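Local coordinates for hypothetical protein PH1952 (Pyrococcus horikoshii, PDB 1ZJJ) that is of unproven function but binds magnesium and is probably a phosphatase of the haloacid dehalogenase (HAD) superfamily, at residues I26-E31 and E255-L260; F38-S43 and E48-K53; S78-P83 and M192-R197; E110-S115 and T131-K136. One frame throughout, in Å; residues are numbered along the deposited sequence.

Interaction 1. Residues I26-E31 and E255-L260; sequences IEFLKE and ELIDYL
Apolar helix-helix packing joins Phe28 and Leu29 to Ile257 and Leu260, on two helices that run roughly parallel along one side of the core sheet. The axes of the two segments come within 10.6 Å, at 28° to each other, and the space is bridged mainly by the Phe28 ring. Its CG stands anti to the backbone N (chi1 176°), which carries the ring across to the C-terminal helix. There CG2 of Ile257 makes a CH-pi contact almost centrally over one face, 4.0 Å from the centroid of the Phe28 ring. At the ring edge, Phe28 CE2 meets Leu260 CD1 at 3.8 Å, and the same methyl lies 3.9 Å from Leu29 CD2. With only an alanine methyl at Phe28, a gap would probably open between the helices, and Ile257 CG2 would lose the ring it lies over. Beneath, Leu29 and Leu260 both rest on Ile4 of strand 2-6, with Phe36 of strand 36-40 also under Leu29 and Trp206 of strand 204-209 under Leu260.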
loop_
_atom_site.group_PDB
_atom_site.type_symbol
_atom_site.label_atom_id
_atom_site.label_comp_id
_atom_site.label_asym_id
_atom_site.label_seq_id
_atom_site.Cartn_x
_atom_site.Cartn_y
_atom_site.Cartn_z
ATOM N N ILE B 26 -1.501 24.010 -30.439
ATOM C CA ILE B 26 -1.089 25.082 -29.542
ATOM C C ILE B 26 -0.960 26.427 -30.265
ATOM O O ILE B 26 -1.304 27.470 -29.706
ATOM C CB ILE B 26 0.248 24.730 -28.841
ATOM C CG1 ILE B 26 0.075 23.462 -27.999
ATOM C CG2 ILE B 26 0.694 25.883 -27.958
ATOM C CD1 ILE B 26 -1.026 23.562 -26.945
ATOM N N GLU B 27 -0.469 26.416 -31.502
ATOM C CA GLU B 27 -0.348 27.663 -32.252
ATOM C C GLU B 27 -1.734 28.170 -32.606
ATOM O O GLU B 27 -1.965 29.375 -32.726
ATOM C CB GLU B 27 0.469 27.472 -33.536
ATOM C CG GLU B 27 1.869 28.037 -33.428
ATOM C CD GLU B 27 1.895 29.318 -32.613
ATOM O OE1 GLU B 27 1.249 30.310 -33.020
ATOM O OE2 GLU B 27 2.553 29.322 -31.551
ATOM N N PHE B 28 -2.663 27.236 -32.758
ATOM C CA PHE B 28 -4.037 27.574 -33.088
ATOM C C PHE B 28 -4.782 28.194 -31.900
ATOM O O PHE B 28 -5.518 29.169 -32.061
ATOM C CB PHE B 28 -4.783 26.321 -33.557
ATOM C CG PHE B 28 -6.239 26.552 -33.822
ATOM C CD1 PHE B 28 -6.655 27.275 -34.936
ATOM C CD2 PHE B 28 -7.196 26.059 -32.949
ATOM C CE1 PHE B 28 -8.006 27.502 -35.171
ATOM C CE2 PHE B 28 -8.553 26.280 -33.175
ATOM C CZ PHE B 28 -8.960 27.003 -34.288
ATOM N N LEU B 29 -4.601 27.624 -30.712
ATOM C CA LEU B 29 -5.277 28.144 -29.530
ATOM C C LEU B 29 -4.886 29.600 -29.272
ATOM O O LEU B 29 -5.722 30.424 -28.895
ATOM C CB LEU B 29 -4.952 27.268 -28.312
ATOM C CG LEU B 29 -5.367 25.804 -28.478
ATOM C CD1 LEU B 29 -5.033 25.024 -27.217
ATOM C CD2 LEU B 29 -6.864 25.732 -28.776
ATOM N N LYS B 30 -3.615 29.910 -29.486
ATOM C CA LYS B 30 -3.109 31.266 -29.294
ATOM C C LYS B 30 -3.724 32.233 -30.306
ATOM O O LYS B 30 -4.050 33.374 -29.975
ATOM C CB LYS B 30 -1.588 31.265 -29.426
ATOM C CG LYS B 30 -0.915 30.460 -28.337
ATOM C CD LYS B 30 0.586 30.357 -28.516
ATOM C CE LYS B 30 1.208 29.837 -27.231
ATOM N NZ LYS B 30 2.638 29.447 -27.369
ATOM N N GLU B 31 -3.881 31.765 -31.539
ATOM C CA GLU B 31 -4.465 32.568 -32.610
ATOM C C GLU B 31 -5.921 32.907 -32.294
ATOM O O GLU B 31 -6.383 34.021 -32.549
ATOM C CB GLU B 31 -4.389 31.791 -33.928
ATOM C CG GLU B 31 -5.052 32.470 -35.122
ATOM C CD GLU B 31 -5.254 31.518 -36.290
ATOM O OE1 GLU B 31 -5.677 31.968 -37.374
ATOM O OE2 GLU B 31 -4.992 30.309 -36.119
ATOM N N GLU B 255 -7.070 16.779 -33.748
ATOM C CA GLU B 255 -8.439 16.888 -34.239
ATOM C C GLU B 255 -9.258 17.957 -33.514
ATOM O O GLU B 255 -10.364 18.296 -33.944
ATOM C CB GLU B 255 -9.151 15.537 -34.136
ATOM C CG GLU B 255 -8.784 14.532 -35.230
ATOM C CD GLU B 255 -7.335 14.078 -35.178
ATOM O OE1 GLU B 255 -6.863 13.690 -34.089
ATOM O OE2 GLU B 255 -6.667 14.098 -36.231
ATOM N N LEU B 256 -8.723 18.484 -32.416
ATOM C CA LEU B 256 -9.417 19.526 -31.670
ATOM C C LEU B 256 -9.518 20.791 -32.501
ATOM O O LEU B 256 -10.406 21.608 -32.289
ATOM C CB LEU B 256 -8.679 19.862 -30.370
ATOM C CG LEU B 256 -9.117 19.160 -29.087
ATOM C CD1 LEU B 256 -8.276 19.695 -27.920
ATOM C CD2 LEU B 256 -10.597 19.412 -28.831
ATOM N N ILE B 257 -8.595 20.953 -33.440
ATOM C CA ILE B 257 -8.587 22.137 -34.290
ATOM C C ILE B 257 -9.848 22.229 -35.149
ATOM O O ILE B 257 -10.556 23.235 -35.117
ATOM C CB ILE B 257 -7.345 22.151 -35.198
ATOM C CG1 ILE B 257 -6.077 22.230 -34.339
ATOM C CG2 ILE B 257 -7.408 23.335 -36.155
ATOM C CD1 ILE B 257 -4.792 22.124 -35.128
ATOM N N ASP B 258 -10.138 21.185 -35.915
ATOM C CA ASP B 258 -11.328 21.228 -36.753
ATOM C C ASP B 258 -12.596 21.162 -35.917
ATOM O O ASP B 258 -13.637 21.685 -36.319
ATOM C CB ASP B 258 -11.287 20.121 -37.810
ATOM C CG ASP B 258 -10.486 20.530 -39.039
ATOM O OD1 ASP B 258 -10.352 19.718 -39.976
ATOM O OD2 ASP B 258 -9.988 21.675 -39.067
ATOM N N TYR B 259 -12.515 20.544 -34.744
ATOM C CA TYR B 259 -13.685 20.481 -33.876
ATOM C C TYR B 259 -14.053 21.899 -33.447
ATOM O O TYR B 259 -15.226 22.277 -33.435
ATOM C CB TYR B 259 -13.404 19.657 -32.622
ATOM C CG TYR B 259 -14.595 19.590 -31.700
ATOM C CD1 TYR B 259 -15.728 18.860 -32.057
ATOM C CD2 TYR B 259 -14.600 20.263 -30.481
ATOM C CE1 TYR B 259 -16.841 18.799 -31.215
ATOM C CE2 TYR B 259 -15.702 20.207 -29.635
ATOM C CZ TYR B 259 -16.818 19.471 -30.006
ATOM O OH TYR B 259 -17.890 19.382 -29.144
ATOM N N LEU B 260 -13.031 22.673 -33.095
ATOM C CA LEU B 260 -13.206 24.049 -32.653
ATOM C C LEU B 260 -13.646 24.968 -33.787
ATOM O O LEU B 260 -14.395 25.914 -33.567
ATOM C CB LEU B 260 -11.899 24.570 -32.042
ATOM C CG LEU B 260 -11.588 24.127 -30.609
ATOM C CD1 LEU B 260 -10.108 24.311 -30.329
ATOM C CD2 LEU B 260 -12.432 24.925 -29.621
#

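Interaction 2. Residues F38-S43 and E48-K53; sequences FLTNNS and EMYREK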
loop_
_atom_site.group_PDB
_atom_site.type_symbol
_atom_site.label_atom_id
_atom_site.label_comp_id
_atom_site.label_asym_id
_atom_site.label_seq_id
_atom_site.Cartn_x
_atom_site.Cartn_y
_atom_site.Cartn_z
ATOM N N PHE B 38 -1.771 22.968 -18.885
ATOM C CA PHE B 38 -1.471 21.550 -18.842
ATOM C C PHE B 38 -1.625 21.130 -17.380
ATOM O O PHE B 38 -1.232 21.865 -16.465
ATOM C CB PHE B 38 -0.056 21.299 -19.372
ATOM C CG PHE B 38 0.139 21.719 -20.818
ATOM C CD1 PHE B 38 -0.956 21.981 -21.640
ATOM C CD2 PHE B 38 1.416 21.824 -21.360
ATOM C CE1 PHE B 38 -0.782 22.341 -22.984
ATOM C CE2 PHE B 38 1.602 22.182 -22.702
ATOM C CZ PHE B 38 0.498 22.440 -23.514
ATOM N N LEU B 39 -2.203 19.957 -17.161
ATOM C CA LEU B 39 -2.462 19.495 -15.807
ATOM C C LEU B 39 -2.057 18.045 -15.593
ATOM O O LEU B 39 -2.760 17.134 -16.035
ATOM C CB LEU B 39 -3.963 19.668 -15.512
ATOM C CG LEU B 39 -4.484 19.418 -14.090
ATOM C CD1 LEU B 39 -4.003 20.548 -13.196
ATOM C CD2 LEU B 39 -6.012 19.357 -14.076
ATOM N N THR B 40 -0.933 17.833 -14.906
ATOM C CA THR B 40 -0.449 16.481 -14.637
ATOM C C THR B 40 -0.495 16.087 -13.156
ATOM O O THR B 40 -0.188 16.900 -12.277
ATOM C CB THR B 40 1.002 16.296 -15.135
ATOM O OG1 THR B 40 1.437 14.963 -14.846
ATOM C CG2 THR B 40 1.941 17.283 -14.453
ATOM N N ASN B 41 -0.887 14.838 -12.893
ATOM C CA ASN B 41 -0.954 14.280 -11.552
ATOM C C ASN B 41 0.436 13.910 -11.042
ATOM O O ASN B 41 0.639 13.612 -9.872
ATOM C CB ASN B 41 -1.841 13.034 -11.598
ATOM C CG ASN B 41 -3.227 13.387 -11.125
ATOM O OD1 ASN B 41 -3.541 14.539 -10.836
ATOM N ND2 ASN B 41 -4.081 12.353 -11.051
ATOM N N ASN B 42 1.408 13.902 -11.947
ATOM C CA ASN B 42 2.766 13.513 -11.581
ATOM C C ASN B 42 3.412 14.609 -10.733
ATOM O O ASN B 42 3.363 15.782 -11.090
ATOM C CB ASN B 42 3.596 13.256 -12.843
ATOM C CG ASN B 42 4.811 12.387 -12.577
ATOM O OD1 ASN B 42 5.641 12.704 -11.726
ATOM N ND2 ASN B 42 4.918 11.280 -13.307
ATOM N N SER B 43 4.013 14.229 -9.611
ATOM C CA SER B 43 4.632 15.219 -8.732
ATOM C C SER B 43 6.152 15.114 -8.617
ATOM O O SER B 43 6.764 15.824 -7.811
ATOM C CB SER B 43 4.025 15.122 -7.331
ATOM O OG SER B 43 4.385 13.901 -6.708
ATOM N N GLU B 48 8.953 23.790 -14.403
ATOM C CA GLU B 48 10.122 24.101 -15.219
ATOM C C GLU B 48 10.647 22.876 -15.970
ATOM O O GLU B 48 10.921 22.914 -17.163
ATOM C CB GLU B 48 11.207 24.659 -14.301
ATOM C CG GLU B 48 10.886 26.077 -13.833
ATOM C CD GLU B 48 10.091 25.997 -12.552
ATOM O OE1 GLU B 48 10.328 25.071 -11.791
ATOM O OE2 GLU B 48 9.218 26.850 -12.339
ATOM N N MET B 49 10.803 21.775 -15.238
ATOM C CA MET B 49 11.287 20.530 -15.822
ATOM C C MET B 49 10.351 20.078 -16.928
ATOM O O MET B 49 10.792 19.582 -17.963
ATOM C CB MET B 49 11.380 19.430 -14.758
ATOM C CG MET B 49 12.605 19.508 -13.855
ATOM S SD MET B 49 12.584 18.272 -12.525
ATOM C CE MET B 49 12.410 19.304 -11.104
ATOM N N TYR B 50 9.052 20.248 -16.711
ATOM C CA TYR B 50 8.081 19.841 -17.713
ATOM C C TYR B 50 8.165 20.702 -18.963
ATOM O O TYR B 50 7.973 20.203 -20.075
ATOM C CB TYR B 50 6.665 19.853 -17.122
ATOM C CG TYR B 50 6.288 18.506 -16.554
ATOM C CD1 TYR B 50 6.127 18.318 -15.181
ATOM C CD2 TYR B 50 6.149 17.394 -17.394
ATOM C CE1 TYR B 50 5.842 17.060 -14.658
ATOM C CE2 TYR B 50 5.868 16.136 -16.881
ATOM C CZ TYR B 50 5.716 15.972 -15.514
ATOM O OH TYR B 50 5.446 14.722 -15.004
ATOM N N ARG B 51 8.458 21.990 -18.793
ATOM C CA ARG B 51 8.592 22.864 -19.955
ATOM C C ARG B 51 9.724 22.319 -20.823
ATOM O O ARG B 51 9.624 22.312 -22.045
ATOM C CB ARG B 51 8.913 24.306 -19.542
ATOM C CG ARG B 51 9.445 25.172 -20.683
ATOM C CD ARG B 51 9.755 26.589 -20.214
ATOM N NE ARG B 51 10.680 27.296 -21.104
ATOM C CZ ARG B 51 10.395 27.684 -22.346
ATOM N NH1 ARG B 51 9.200 27.440 -22.869
ATOM N NH2 ARG B 51 11.311 28.320 -23.072
ATOM N N GLU B 52 10.798 21.851 -20.192
ATOM C CA GLU B 52 11.921 21.307 -20.954
ATOM C C GLU B 52 11.515 20.022 -21.681
ATOM O O GLU B 52 11.826 19.840 -22.861
ATOM C CB GLU B 52 13.123 21.044 -20.036
ATOM C CG GLU B 52 13.644 22.289 -19.310
ATOM C CD GLU B 52 13.950 23.450 -20.252
ATOM O OE1 GLU B 52 14.871 23.321 -21.085
ATOM O OE2 GLU B 52 13.263 24.492 -20.163
ATOM N N LYS B 53 10.816 19.130 -20.986
ATOM C CA LYS B 53 10.378 17.883 -21.610
ATOM C C LYS B 53 9.496 18.197 -22.820
ATOM O O LYS B 53 9.641 17.592 -23.885
ATOM C CB LYS B 53 9.602 17.031 -20.593
ATOM C CG LYS B 53 8.716 15.931 -21.191
ATOM C CD LYS B 53 9.498 14.820 -21.888
ATOM C CE LYS B 53 8.548 13.758 -22.442
ATOM N NZ LYS B 53 9.267 12.590 -23.030
#
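The hydroxyl of Tyr50 meets carbon rather than a polar partner across this contact: its OH lies 3.2 Å from Asn42 CB, with that carbon at the ring edge and near the ring plane. The Asn42 side chain crosses the tyrosine at about a right angle, and its amide plane is turned 70° from the ring. CG of Asn42 stands anti to the backbone N (chi1 -159°), which carries the amide alongside the hydroxyl, with OD1 and ND2 of Asn42 both 3.9 Å from Tyr50 OH; OD1 is hydrogen-bonded to the hydroxyl of Thr44 instead. The Thr40 and Tyr50 side chains run toward each other, with CG2 of Thr40 oblique to the ring, 3.9 Å from Tyr50 CE1. The two branches of this threonine divide the work. While CG2 packs on the tyrosine, OG1 of Thr40 accepts from the backbone N of Asn42 at 3.1 Å (N-H...O 161°), an ST turn that shapes the chain as it leaves the strand. This turn is close to the metal site: the Thr40 side chain lies about 7 Å from the bound magnesium ion and about 5 Å from the side chain of its ligand Asp7. Its place at the end of strand 36-40 is consistent with the HAD motif II threonine or serine, which in relatives binds the substrate phosphate. Strand 36-40 and helix 47-56 begin a beta-alpha-beta unit completed by strand 66-68, whose Ile66 and Thr68 also pack against Tyr50.

Interaction 3. Residues S78-P83 and M192-R197; sequences SKHLDP and MYEVVR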
loop_
_atom_site.group_PDB
_atom_site.type_symbol
_atom_site.label_atom_id
_atom_site.label_comp_id
_atom_site.label_asym_id
_atom_site.label_seq_id
_atom_site.Cartn_x
_atom_site.Cartn_y
_atom_site.Cartn_z
ATOM N N SER B 78 -1.114 26.043 1.397
ATOM C CA SER B 78 -1.034 27.465 1.676
ATOM C C SER B 78 -2.405 28.084 1.958
ATOM O O SER B 78 -2.564 28.886 2.883
ATOM C CB SER B 78 -0.382 28.181 0.494
ATOM O OG SER B 78 -0.050 29.513 0.828
ATOM N N LYS B 79 -3.394 27.694 1.164
ATOM C CA LYS B 79 -4.742 28.228 1.294
ATOM C C LYS B 79 -5.620 27.641 2.393
ATOM O O LYS B 79 -6.409 28.366 2.997
ATOM C CB LYS B 79 -5.479 28.077 -0.041
ATOM C CG LYS B 79 -6.851 28.716 -0.073
ATOM C CD LYS B 79 -7.481 28.588 -1.452
ATOM C CE LYS B 79 -8.666 29.527 -1.579
ATOM N NZ LYS B 79 -9.429 29.320 -2.841
ATOM N N HIS B 80 -5.471 26.350 2.672
ATOM C CA HIS B 80 -6.337 25.689 3.641
ATOM C C HIS B 80 -5.747 25.079 4.911
ATOM O O HIS B 80 -6.492 24.533 5.716
ATOM C CB HIS B 80 -7.139 24.602 2.915
ATOM C CG HIS B 80 -7.945 25.112 1.764
ATOM N ND1 HIS B 80 -9.019 25.962 1.927
ATOM C CD2 HIS B 80 -7.829 24.908 0.429
ATOM C CE1 HIS B 80 -9.529 26.258 0.744
ATOM N NE2 HIS B 80 -8.823 25.631 -0.182
ATOM N N LEU B 81 -4.437 25.149 5.109
ATOM C CA LEU B 81 -3.871 24.549 6.312
ATOM C C LEU B 81 -3.029 25.538 7.099
ATOM O O LEU B 81 -2.714 26.623 6.610
ATOM C CB LEU B 81 -3.027 23.325 5.942
ATOM C CG LEU B 81 -3.729 22.232 5.125
ATOM C CD1 LEU B 81 -2.702 21.174 4.714
ATOM C CD2 LEU B 81 -4.860 21.596 5.936
ATOM N N ASP B 82 -2.671 25.163 8.322
ATOM C CA ASP B 82 -1.853 26.029 9.164
ATOM C C ASP B 82 -0.391 25.641 9.033
ATOM O O ASP B 82 -0.035 24.477 9.173
ATOM C CB ASP B 82 -2.295 25.917 10.617
ATOM C CG ASP B 82 -3.769 26.183 10.787
ATOM O OD1 ASP B 82 -4.240 27.246 10.330
ATOM O OD2 ASP B 82 -4.455 25.322 11.370
ATOM N N PRO B 83 0.480 26.622 8.769
ATOM C CA PRO B 83 1.909 26.354 8.615
ATOM C C PRO B 83 2.481 25.477 9.727
ATOM O O PRO B 83 2.224 25.702 10.909
ATOM C CB PRO B 83 2.515 27.754 8.598
ATOM C CG PRO B 83 1.433 28.569 7.957
ATOM C CD PRO B 83 0.209 28.066 8.680
ATOM N N MET B 192 -7.444 19.974 -6.977
ATOM C CA MET B 192 -6.853 20.221 -8.290
ATOM C C MET B 192 -7.762 21.155 -9.082
ATOM O O MET B 192 -7.290 22.042 -9.787
ATOM C CB MET B 192 -6.679 18.909 -9.058
ATOM C CG MET B 192 -5.704 18.998 -10.218
ATOM S SD MET B 192 -4.000 19.128 -9.626
ATOM C CE MET B 192 -3.222 17.854 -10.571
ATOM N N TYR B 193 -9.070 20.947 -8.963
ATOM C CA TYR B 193 -10.035 21.787 -9.666
ATOM C C TYR B 193 -9.954 23.202 -9.117
ATOM O O TYR B 193 -10.057 24.175 -9.857
ATOM C CB TYR B 193 -11.460 21.259 -9.482
ATOM C CG TYR B 193 -12.502 22.076 -10.221
ATOM C CD1 TYR B 193 -12.572 22.057 -11.614
ATOM C CD2 TYR B 193 -13.392 22.896 -9.528
ATOM C CE1 TYR B 193 -13.499 22.836 -12.299
ATOM C CE2 TYR B 193 -14.327 23.678 -10.205
ATOM C CZ TYR B 193 -14.372 23.646 -11.587
ATOM O OH TYR B 193 -15.267 24.442 -12.260
ATOM N N GLU B 194 -9.770 23.310 -7.805
ATOM C CA GLU B 194 -9.671 24.614 -7.170
ATOM C C GLU B 194 -8.516 25.390 -7.782
ATOM O O GLU B 194 -8.616 26.593 -7.995
ATOM C CB GLU B 194 -9.479 24.462 -5.657
ATOM C CG GLU B 194 -9.227 25.772 -4.942
ATOM C CD GLU B 194 -9.272 25.635 -3.431
ATOM O OE1 GLU B 194 -8.684 24.674 -2.897
ATOM O OE2 GLU B 194 -9.889 26.499 -2.776
ATOM N N VAL B 195 -7.419 24.699 -8.078
ATOM C CA VAL B 195 -6.265 25.362 -8.684
ATOM C C VAL B 195 -6.541 25.826 -10.116
ATOM O O VAL B 195 -6.178 26.937 -10.496
ATOM C CB VAL B 195 -5.024 24.445 -8.669
ATOM C CG1 VAL B 195 -3.897 25.079 -9.463
ATOM C CG2 VAL B 195 -4.574 24.225 -7.232
ATOM N N VAL B 196 -7.178 24.970 -10.908
ATOM C CA VAL B 196 -7.517 25.313 -12.288
ATOM C C VAL B 196 -8.444 26.526 -12.299
ATOM O O VAL B 196 -8.254 27.462 -13.068
ATOM C CB VAL B 196 -8.229 24.129 -12.999
ATOM C CG1 VAL B 196 -8.813 24.588 -14.332
ATOM C CG2 VAL B 196 -7.248 22.981 -13.223
ATOM N N ARG B 197 -9.448 26.494 -11.430
ATOM C CA ARG B 197 -10.431 27.567 -11.326
ATOM C C ARG B 197 -9.845 28.910 -10.968
ATOM O O ARG B 197 -10.290 29.953 -11.444
ATOM C CB ARG B 197 -11.488 27.210 -10.287
ATOM C CG ARG B 197 -12.782 26.817 -10.910
ATOM C CD ARG B 197 -13.230 27.917 -11.837
ATOM N NE ARG B 197 -14.272 27.457 -12.732
ATOM C CZ ARG B 197 -14.501 27.947 -13.940
ATOM N NH1 ARG B 197 -13.760 28.926 -14.435
ATOM N NH2 ARG B 197 -15.495 27.446 -14.641
#
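Lys79 and His80 converge on the carboxylate of Glu194, and between the two segments close contact is confined to these charged and polar ends. His80 NE2 sits in the notch between the carboxylate oxygens, 2.9 Å from both Glu194 OE1 and Glu194 OE2, engaging the syn lone pair of each. Ring and carboxylate are nearly coplanar; the bifurcated bond is bent, at 143° to OE1 and 151° to OE2. Lys79, its chain fully extended, brings NZ to 2.9 Å from Glu194 OE2, 42° above the carboxylate plane, so this oxygen accepts twice. The positive charge would probably favour an ionised glutamate. This His-carboxylate hydrogen bond and the salt bridge beside it fasten the C-terminal end of helix 69-80 to helix 190-199 of the HAD core. A glutamine at Glu194 would probably weaken the grip on His80 and leave the Lys79 ammonium without its countercharge. On the looser side, Lys79 and His80 are exposed to solvent, whereas the apolar packing of the two helices lies deeper, where Val195 touches Ala72 and Leu75.

Interaction 4. Residues E110-S115 and T131-K136; sequences EARQGS and TYEKLK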
loop_
_atom_site.group_PDB
_atom_site.type_symbol
_atom_site.label_atom_id
_atom_site.label_comp_id
_atom_site.label_asym_id
_atom_site.label_seq_id
_atom_site.Cartn_x
_atom_site.Cartn_y
_atom_site.Cartn_z
ATOM N N GLU B 110 16.833 13.858 10.524
ATOM C CA GLU B 110 16.250 14.504 11.691
ATOM C C GLU B 110 15.163 13.578 12.234
ATOM O O GLU B 110 14.998 13.447 13.445
ATOM C CB GLU B 110 15.673 15.869 11.300
ATOM C CG GLU B 110 16.726 16.807 10.724
ATOM C CD GLU B 110 16.155 18.135 10.266
ATOM O OE1 GLU B 110 15.113 18.134 9.575
ATOM O OE2 GLU B 110 16.760 19.179 10.586
ATOM N N ALA B 111 14.444 12.915 11.328
ATOM C CA ALA B 111 13.389 11.982 11.714
ATOM C C ALA B 111 13.978 10.837 12.538
ATOM O O ALA B 111 13.394 10.413 13.539
ATOM C CB ALA B 111 12.690 11.424 10.470
ATOM N N ARG B 112 15.133 10.334 12.108
ATOM C CA ARG B 112 15.799 9.241 12.824
ATOM C C ARG B 112 16.145 9.654 14.249
ATOM O O ARG B 112 16.246 8.810 15.141
ATOM C CB ARG B 112 17.087 8.836 12.111
ATOM C CG ARG B 112 16.883 8.239 10.742
ATOM C CD ARG B 112 18.202 8.089 10.019
ATOM N NE ARG B 112 17.990 7.702 8.632
ATOM C CZ ARG B 112 18.859 7.924 7.654
ATOM N NH1 ARG B 112 20.009 8.532 7.911
ATOM N NH2 ARG B 112 18.566 7.556 6.414
ATOM N N GLN B 113 16.341 10.952 14.450
ATOM C CA GLN B 113 16.675 11.490 15.763
ATOM C C GLN B 113 15.412 11.740 16.582
ATOM O O GLN B 113 15.479 12.201 17.721
ATOM C CB GLN B 113 17.472 12.782 15.595
ATOM C CG GLN B 113 18.787 12.574 14.850
ATOM C CD GLN B 113 19.413 13.872 14.365
ATOM O OE1 GLN B 113 18.877 14.956 14.602
ATOM N NE2 GLN B 113 20.553 13.769 13.687
ATOM N N GLY B 114 14.258 11.439 15.988
ATOM C CA GLY B 114 12.993 11.609 16.684
ATOM C C GLY B 114 12.137 12.801 16.291
ATOM O O GLY B 114 11.064 13.004 16.868
ATOM N N SER B 115 12.595 13.581 15.315
ATOM C CA SER B 115 11.870 14.772 14.867
ATOM C C SER B 115 10.534 14.499 14.179
ATOM O O SER B 115 9.780 15.430 13.900
ATOM C CB SER B 115 12.748 15.610 13.937
ATOM O OG SER B 115 13.886 16.102 14.625
ATOM N N THR B 131 11.325 3.639 0.793
ATOM C CA THR B 131 11.909 2.648 1.679
ATOM C C THR B 131 10.906 2.407 2.782
ATOM O O THR B 131 10.002 3.218 2.989
ATOM C CB THR B 131 13.226 3.134 2.341
ATOM O OG1 THR B 131 12.966 4.321 3.097
ATOM C CG2 THR B 131 14.290 3.412 1.294
ATOM N N TYR B 132 11.055 1.290 3.482
ATOM C CA TYR B 132 10.164 0.988 4.592
ATOM C C TYR B 132 10.333 2.080 5.644
ATOM O O TYR B 132 9.364 2.521 6.266
ATOM C CB TYR B 132 10.527 -0.342 5.243
ATOM C CG TYR B 132 9.654 -0.660 6.435
ATOM C CD1 TYR B 132 8.377 -1.191 6.264
ATOM C CD2 TYR B 132 10.093 -0.416 7.734
ATOM C CE1 TYR B 132 7.560 -1.473 7.353
ATOM C CE2 TYR B 132 9.284 -0.694 8.835
ATOM C CZ TYR B 132 8.023 -1.221 8.636
ATOM O OH TYR B 132 7.211 -1.482 9.710
ATOM N N GLU B 133 11.579 2.495 5.849
ATOM C CA GLU B 133 11.891 3.523 6.838
ATOM C C GLU B 133 11.039 4.775 6.622
ATOM O O GLU B 133 10.512 5.352 7.577
ATOM C CB GLU B 133 13.384 3.866 6.784
ATOM C CG GLU B 133 13.796 4.990 7.721
ATOM C CD GLU B 133 15.297 5.200 7.780
ATOM O OE1 GLU B 133 15.953 5.187 6.719
ATOM O OE2 GLU B 133 15.820 5.395 8.894
ATOM N N LYS B 134 10.900 5.196 5.369
ATOM C CA LYS B 134 10.083 6.369 5.076
ATOM C C LYS B 134 8.628 6.117 5.474
ATOM O O LYS B 134 7.992 6.973 6.089
ATOM C CB LYS B 134 10.174 6.730 3.594
ATOM C CG LYS B 134 11.534 7.256 3.169
ATOM C CD LYS B 134 11.495 7.783 1.747
ATOM C CE LYS B 134 12.871 8.221 1.280
ATOM N NZ LYS B 134 12.812 8.794 -0.094
ATOM N N LEU B 135 8.096 4.947 5.120
ATOM C CA LEU B 135 6.721 4.606 5.480
ATOM C C LEU B 135 6.542 4.618 6.997
ATOM O O LEU B 135 5.493 5.014 7.512
ATOM C CB LEU B 135 6.355 3.213 4.955
ATOM C CG LEU B 135 6.271 3.062 3.438
ATOM C CD1 LEU B 135 5.981 1.609 3.087
ATOM C CD2 LEU B 135 5.176 3.982 2.898
ATOM N N LYS B 136 7.573 4.170 7.704
ATOM C CA LYS B 136 7.545 4.118 9.158
ATOM C C LYS B 136 7.360 5.506 9.779
ATOM O O LYS B 136 6.411 5.736 10.526
ATOM C CB LYS B 136 8.837 3.482 9.677
ATOM C CG LYS B 136 8.920 3.389 11.197
ATOM C CD LYS B 136 10.289 2.903 11.659
ATOM C CE LYS B 136 11.406 3.873 11.280
ATOM N NZ LYS B 136 12.722 3.438 11.838
#
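The guanidinium of Arg112 and the carboxylate of Glu133 lie with their planes 18° apart, the carboxylate oxygen OE2 coming to the guanidinium edge rather than over a face. They are offset, however: Arg112 NE meets Glu133 OE2 at 3.2 Å from 38° above the carboxylate plane, and OE2 in turn lies tilted from the guanidinium plane. The N-H...O angle of 143° confirms a bent bond, so this salt bridge is not the flat, two-pronged kind. Glu133 OE1 stays farther off, 3.5 Å from Arg112 NH2. Extended from CG to NE, the arginine chain reaches the glutamate at about a right angle. Arg112 NH1 is also salt-bridged to Asp109, its stronger polar partner, which would help fix the guanidinium. The two helices belong to the part of the chain that carries the four-stranded parallel sheet, consistent with the cap of this HAD family. A local motif marks one end of each. Helix 108-115 finishes in a Schellman motif with Gly114 at positive phi, Ser115 N bonding to Glu110 O and Gly114 N to Ala111 O. Helix 132-143 starts after the N-cap Thr131, whose OG1 accepts from Lys134 N. The next residue, Tyr132, hydrogen-bonds through its hydroxyl to Pro165 O of the second subunit.

How the interactions relate
From the N terminus, helix 22-31 opens interaction 1, which closes only at the C-terminal helix and so encloses the other three. Interaction 2 follows within a short local loop, strand 36-40 to helix 47-56, and is complete before helix 69-80 opens interaction 3. That contact closes at helix 190-199, and the chain between makes the second, four-stranded parallel sheet and includes all of interaction 4, itself a short loop between helices 108-115 and 132-143. Interactions 1 and 2 touch through Ile26 and Phe38; 2 and 3 touch where Met192 packs on Leu39 and Asn41. Interactions 1 to 3 join helices and a strand of the six-stranded-sheet part, while interaction 4 lies apart, about 49 Å from interaction 1 between centres.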